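Local coordinates for protein acetyl-CoA acetyltransferase (Mycobacterium smegmatis, PDB 4EGV) that probably acts as an acyltransferase, being a monomeric thiolase-like protein whose thiolase fold carries an additional C-terminal domain, at residues D491-K494 / L495-G499; S117-H120 / L121-F125; S432-L435 / Q436-D440. All blocks are in the same frame, centred on the assembly; numbering follows the deposited sequence.

All three interactions are i to i+4 contacts within single helices, met in chain order as interaction 2, interaction 3 and interaction 1. Interactions 2 and 3 are neighbours: their centres lie about 18 Å apart and their nearest atoms about 7 Å, and strand 294-303 connects them. At Asp301 the side chains of His120 and Thr123 pack, while Ser432 OG bonds to its backbone N. Interaction 1 stands apart, with its centre about 43 Å from that of interaction 2 and about 40 Å from that of interaction 3. It lies on the helix that packs against the five-stranded C-terminal sheet, whereas interaction 2 lies within the thiolase fold and interaction 3 on its surface.

Interaction 1. Residues D491-K494 / L495-G499; sequences DLVK and LLSEG
Val493 O takes two hydrogen bonds from Ser497, a hydroxyl bond from Ser497 OG at 2.7 Å and the helical bond from Ser497 N at 3.0 Å. The two donors come from opposite faces of the carbonyl plane, each tilted by roughly 30°, so one oxygen is shared without the donors competing for the same approach. With OG beside its own backbone N (chi1 -45°), the Ser497 hydroxyl is turned back along the helix, where it also lies 3.8 Å from Val493 CG1. One residue earlier, Leu496 N bonds to Leu492 O at 3.1 Å. One residue later, Glu498 N reaches Lys494 O at 3.0 Å. The first bond of the series, Leu495 N to Asp491 O, is weak. Helix 490-498 connects strands 482-487 and 505-509 of the five-stranded antiparallel C-terminal sheet, a placement consistent with an OB-type fold. On the surface, the chains of Lys494 and Glu498 pass each other at an angle, Lys494 CE lying 3.9 Å from Glu498 OE1. Their charged ends do not meet, since Lys494 NZ is 5.1 Å from Glu498 OE1, and any attraction is probably modest. On the buried side, Leu496 CG rests 3.5 Å from Leu492 O. Leu492 and Leu496 both lean on Ile473, and Leu496 also meets Tyr460 and Val462, while Val493 touches Thr487 and His469.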
# COMPACT_ATOMS: atom_id res chain seq x y z
N ASP A 491 -2.63 5.40 35.54
CA ASP A 491 -4.08 5.05 35.54
C ASP A 491 -4.71 4.94 34.12
O ASP A 491 -5.40 3.95 33.81
CB ASP A 491 -4.92 6.02 36.42
CG ASP A 491 -4.67 5.83 37.94
OD1 ASP A 491 -5.03 4.75 38.52
OD2 ASP A 491 -4.13 6.80 38.55
N LEU A 492 -4.47 5.96 33.30
CA LEU A 492 -4.99 6.05 31.94
C LEU A 492 -4.45 4.97 31.03
O LEU A 492 -5.20 4.35 30.26
CB LEU A 492 -4.71 7.43 31.35
CG LEU A 492 -5.41 7.84 30.05
CD1 LEU A 492 -6.83 7.34 29.91
CD2 LEU A 492 -5.36 9.33 29.80
N VAL A 493 -3.16 4.72 31.12
CA VAL A 493 -2.50 3.72 30.31
C VAL A 493 -3.00 2.30 30.62
O VAL A 493 -3.06 1.46 29.74
CB VAL A 493 -0.93 3.88 30.41
CG1 VAL A 493 -0.18 2.74 29.73
CG2 VAL A 493 -0.50 5.21 29.81
N LYS A 494 -3.37 2.04 31.85
CA LYS A 494 -3.94 0.75 32.23
C LYS A 494 -5.28 0.52 31.49
O LYS A 494 -5.53 -0.57 31.00
CB LYS A 494 -4.10 0.72 33.77
CG LYS A 494 -4.56 -0.58 34.39
CD LYS A 494 -4.30 -0.59 35.91
CE LYS A 494 -4.02 -2.04 36.38
NZ LYS A 494 -4.09 -2.19 37.85
N LEU A 495 -6.10 1.57 31.39
CA LEU A 495 -7.37 1.52 30.66
C LEU A 495 -7.16 1.30 29.15
O LEU A 495 -7.90 0.52 28.55
CB LEU A 495 -8.24 2.76 30.92
CG LEU A 495 -9.64 2.75 30.28
CD1 LEU A 495 -10.65 1.82 31.02
CD2 LEU A 495 -10.16 4.15 30.14
N LEU A 496 -6.17 1.97 28.56
CA LEU A 496 -5.87 1.82 27.13
C LEU A 496 -5.26 0.46 26.75
O LEU A 496 -5.53 -0.07 25.65
CB LEU A 496 -4.97 2.94 26.60
CG LEU A 496 -5.37 4.40 26.81
CD1 LEU A 496 -4.28 5.35 26.38
CD2 LEU A 496 -6.64 4.72 26.11
N SER A 497 -4.47 -0.11 27.66
CA SER A 497 -3.83 -1.41 27.41
C SER A 497 -4.70 -2.63 27.70
O SER A 497 -4.58 -3.65 27.02
CB SER A 497 -2.55 -1.54 28.24
OG SER A 497 -1.76 -0.37 28.20
N GLU A 498 -5.55 -2.52 28.72
CA GLU A 498 -6.22 -3.69 29.29
C GLU A 498 -7.75 -3.63 29.31
O GLU A 498 -8.39 -4.67 29.44
CB GLU A 498 -5.72 -3.93 30.72
CG GLU A 498 -4.26 -4.41 30.84
CD GLU A 498 -3.81 -4.76 32.29
OE1 GLU A 498 -4.51 -4.42 33.28
OE2 GLU A 498 -2.72 -5.36 32.42
N GLY A 499 -8.29 -2.49 28.95
CA GLY A 499 -9.73 -2.33 28.83
C GLY A 499 -10.27 -1.87 27.49
O GLY A 499 -9.80 -2.26 26.47

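Interaction 2. Residues S117-H120 / L121-F125; sequences SPQH and LATEF
Leu121 folds its side chain back over the preceding turn, with CB 3.5 Å from Pro118 O and CD2 likewise close to Ser117 O. Its backbone N donates to that same Ser117 oxygen at 2.8 Å, and Leu121 therefore meets the carbonyl through both main chain and side chain. His120 contributes mainly through its backbone: His120 O accepts from Glu124 N at 2.8 Å in a nearly straight bond, the N-H...O angle being 169°. Its ring, with CG anti to the backbone N (chi1 -163°), swings off the helix toward Asp301 and Glu111, and His120 ND1 remains 4.5 Å from Glu124 OE1. Gln119 supplies the polar centre of the contact. Gln119 O accepts both Thr123 N and Thr123 OG1, each at 3.0 Å, from opposite faces of its carbonyl plane. The Gln119 chain bends at chi2 (66°), which brings OE1 beside Thr123 OG1 at 3.4 Å, while NE2 bonds to Tyr420 OH. The buried amide and hydroxyl thus share one face of the helix with the packing of Thr123 on Leu296. Helix 117-130 connects the parallel strands 107-110 and 136-143 in a beta-alpha-beta crossover and touches helix 383-397 and strands 294-303 and 402-409, contacts consistent with the central helical layer sandwiched between the sheets of the thiolase fold.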
# COMPACT_ATOMS: atom_id res chain seq x y z
N SER A 117 3.42 4.20 -5.18
CA SER A 117 4.18 4.65 -6.33
C SER A 117 4.35 3.70 -7.49
O SER A 117 4.29 4.16 -8.63
CB SER A 117 5.52 5.27 -5.96
OG SER A 117 6.36 4.36 -5.29
N PRO A 118 4.55 2.38 -7.23
CA PRO A 118 4.69 1.46 -8.39
C PRO A 118 3.46 1.50 -9.30
O PRO A 118 3.59 1.52 -10.52
CB PRO A 118 4.77 0.10 -7.72
CG PRO A 118 5.14 0.36 -6.37
CD PRO A 118 4.60 1.64 -5.97
N GLN A 119 2.29 1.53 -8.68
CA GLN A 119 1.06 1.49 -9.45
C GLN A 119 0.68 2.87 -10.01
O GLN A 119 0.21 2.95 -11.14
CB GLN A 119 -0.07 0.80 -8.65
CG GLN A 119 -1.34 0.72 -9.34
CD GLN A 119 -1.28 -0.13 -10.50
OE1 GLN A 119 -1.31 0.35 -11.62
NE2 GLN A 119 -1.22 -1.42 -10.29
N HIS A 120 0.94 3.93 -9.25
CA HIS A 120 0.85 5.30 -9.77
C HIS A 120 1.71 5.50 -11.05
O HIS A 120 1.29 6.10 -12.04
CB HIS A 120 1.19 6.32 -8.67
CG HIS A 120 0.76 7.73 -8.95
ND1 HIS A 120 1.49 8.61 -9.74
CD2 HIS A 120 -0.29 8.44 -8.48
CE1 HIS A 120 0.88 9.78 -9.77
NE2 HIS A 120 -0.21 9.71 -9.03
N LEU A 121 2.92 4.95 -11.00
CA LEU A 121 3.88 5.04 -12.07
C LEU A 121 3.47 4.29 -13.31
O LEU A 121 3.59 4.82 -14.43
CB LEU A 121 5.20 4.45 -11.56
CG LEU A 121 6.52 5.21 -11.64
CD1 LEU A 121 6.37 6.72 -11.72
CD2 LEU A 121 7.29 4.79 -10.40
N ALA A 122 3.02 3.04 -13.12
CA ALA A 122 2.49 2.27 -14.23
C ALA A 122 1.29 2.96 -14.87
O ALA A 122 1.20 3.02 -16.06
CB ALA A 122 2.14 0.88 -13.80
N THR A 123 0.37 3.51 -14.08
CA THR A 123 -0.73 4.28 -14.63
C THR A 123 -0.27 5.55 -15.39
O THR A 123 -0.73 5.81 -16.51
CB THR A 123 -1.76 4.60 -13.55
OG1 THR A 123 -2.20 3.39 -12.94
CG2 THR A 123 -2.94 5.42 -14.11
N GLU A 124 0.59 6.35 -14.78
CA GLU A 124 1.15 7.51 -15.44
C GLU A 124 1.89 7.21 -16.77
O GLU A 124 1.71 7.92 -17.74
CB GLU A 124 2.05 8.25 -14.44
CG GLU A 124 2.59 9.60 -14.87
CD GLU A 124 3.99 9.83 -14.36
OE1 GLU A 124 4.26 9.62 -13.16
OE2 GLU A 124 4.85 10.21 -15.16
N PHE A 125 2.70 6.16 -16.83
CA PHE A 125 3.34 5.84 -18.11
C PHE A 125 2.47 5.15 -19.09
O PHE A 125 2.70 5.25 -20.25
CB PHE A 125 4.74 5.23 -17.98
CG PHE A 125 5.76 6.23 -17.50
CD1 PHE A 125 6.14 7.29 -18.33
CD2 PHE A 125 6.25 6.20 -16.19
CE1 PHE A 125 7.01 8.28 -17.88
CE2 PHE A 125 7.09 7.19 -15.72
CZ PHE A 125 7.49 8.24 -16.56

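Interaction 3. Residues S432-L435 / Q436-D440; sequences SAQL and QAEHD
Gln434 slants across Glu438 one helical turn on, and its amide NE2 donates to Glu438 OE2 at 3.1 Å. The bond is fairly straight, with an N-H...O angle of 155°. Glu438 OE2 sits close to the amide plane of Gln434, but the donor reaches the carboxylate oxygen on its anti side and somewhat out of the carboxylate plane. The two flat groups are not coplanar; their planes stand 62° apart. A bend at chi2 (63°) turns the Gln434 chain along the helix toward its partner. The same pair is joined a second time through the backbone, Glu438 N to Gln434 O at 3.2 Å, so main chain and side chains bridge the same turn. The other carboxylate oxygen leans to the neighbouring side chain, Glu438 OE1 lying 4.0 Å from Leu435 CD2. This short helix, 432-440, follows the thiolase-fold strand 414-421 and precedes the C-terminal five-stranded sheet, and it lies on the outside of strand 294-303. Its inner side is fixed at the start by Ser432, whose OG bonds to Asp430 OD1 and to the backbone N of Asp301; Leu435 and Gln436 then rest on Met302. Backbone bonds run through the whole contact: Gln436 N to Ser432 O at 2.7 Å comes nearly along the C=O axis, and Ala437 N follows to Ala433 O at 3.1 Å. By contrast, His439 N meets Leu435 O at 3.3 Å from above the carbonyl plane, away from a lone pair. Gln436 CB packs against Ser432 O at 3.2 Å. The His439 side chain leads away from the turn to pack on Glu304 and Pro305, just beyond the end of the strand.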
# COMPACT_ATOMS: atom_id res chain seq x y z
N SER A 432 -10.11 10.49 -12.16
CA SER A 432 -9.56 10.72 -10.84
C SER A 432 -9.56 12.17 -10.45
O SER A 432 -9.86 12.50 -9.32
CB SER A 432 -8.14 10.17 -10.75
OG SER A 432 -8.18 8.78 -10.72
N ALA A 433 -9.19 13.04 -11.38
CA ALA A 433 -9.07 14.47 -11.11
C ALA A 433 -10.37 15.10 -10.59
O ALA A 433 -10.38 15.81 -9.60
CB ALA A 433 -8.56 15.17 -12.36
N GLN A 434 -11.47 14.79 -11.26
CA GLN A 434 -12.81 15.25 -10.87
C GLN A 434 -13.34 14.52 -9.60
O GLN A 434 -13.99 15.14 -8.78
CB GLN A 434 -13.78 15.14 -12.08
CG GLN A 434 -15.28 15.51 -11.85
CD GLN A 434 -15.54 16.98 -11.43
OE1 GLN A 434 -14.87 17.90 -11.87
NE2 GLN A 434 -16.55 17.18 -10.57
N LEU A 435 -13.04 13.24 -9.44
CA LEU A 435 -13.33 12.51 -8.19
C LEU A 435 -12.53 12.99 -6.96
O LEU A 435 -13.03 12.93 -5.85
CB LEU A 435 -13.13 11.01 -8.37
CG LEU A 435 -14.23 10.31 -9.15
CD1 LEU A 435 -13.92 8.91 -9.61
CD2 LEU A 435 -15.64 10.48 -8.64
N GLN A 436 -11.28 13.41 -7.18
CA GLN A 436 -10.45 14.02 -6.16
C GLN A 436 -11.01 15.39 -5.72
O GLN A 436 -11.05 15.70 -4.54
CB GLN A 436 -9.01 14.16 -6.68
CG GLN A 436 -7.96 14.50 -5.63
CD GLN A 436 -7.87 13.43 -4.55
OE1 GLN A 436 -8.30 13.64 -3.42
NE2 GLN A 436 -7.32 12.26 -4.90
N ALA A 437 -11.42 16.23 -6.67
CA ALA A 437 -11.93 17.55 -6.35
C ALA A 437 -13.27 17.48 -5.59
O ALA A 437 -13.57 18.35 -4.76
CB ALA A 437 -12.04 18.43 -7.59
N GLU A 438 -14.04 16.43 -5.86
CA GLU A 438 -15.27 16.17 -5.10
C GLU A 438 -14.98 15.81 -3.66
O GLU A 438 -15.61 16.32 -2.76
CB GLU A 438 -16.12 15.08 -5.73
CG GLU A 438 -17.36 15.60 -6.44
CD GLU A 438 -17.82 14.68 -7.58
OE1 GLU A 438 -18.03 13.47 -7.34
OE2 GLU A 438 -17.96 15.19 -8.72
N HIS A 439 -14.01 14.93 -3.45
CA HIS A 439 -13.61 14.52 -2.11
C HIS A 439 -12.90 15.65 -1.36
O HIS A 439 -12.98 15.72 -0.15
CB HIS A 439 -12.73 13.26 -2.17
CG HIS A 439 -12.51 12.62 -0.84
ND1 HIS A 439 -11.32 12.73 -0.15
CD2 HIS A 439 -13.33 11.88 -0.06
CE1 HIS A 439 -11.42 12.09 1.00
NE2 HIS A 439 -12.63 11.56 1.08
N ASP A 440 -12.21 16.53 -2.09
CA ASP A 440 -11.53 17.68 -1.49
C ASP A 440 -12.53 18.72 -1.02
O ASP A 440 -12.21 19.53 -0.15
CB ASP A 440 -10.55 18.34 -2.49
CG ASP A 440 -9.23 17.58 -2.62
OD1 ASP A 440 -8.95 16.73 -1.76
OD2 ASP A 440 -8.48 17.83 -3.59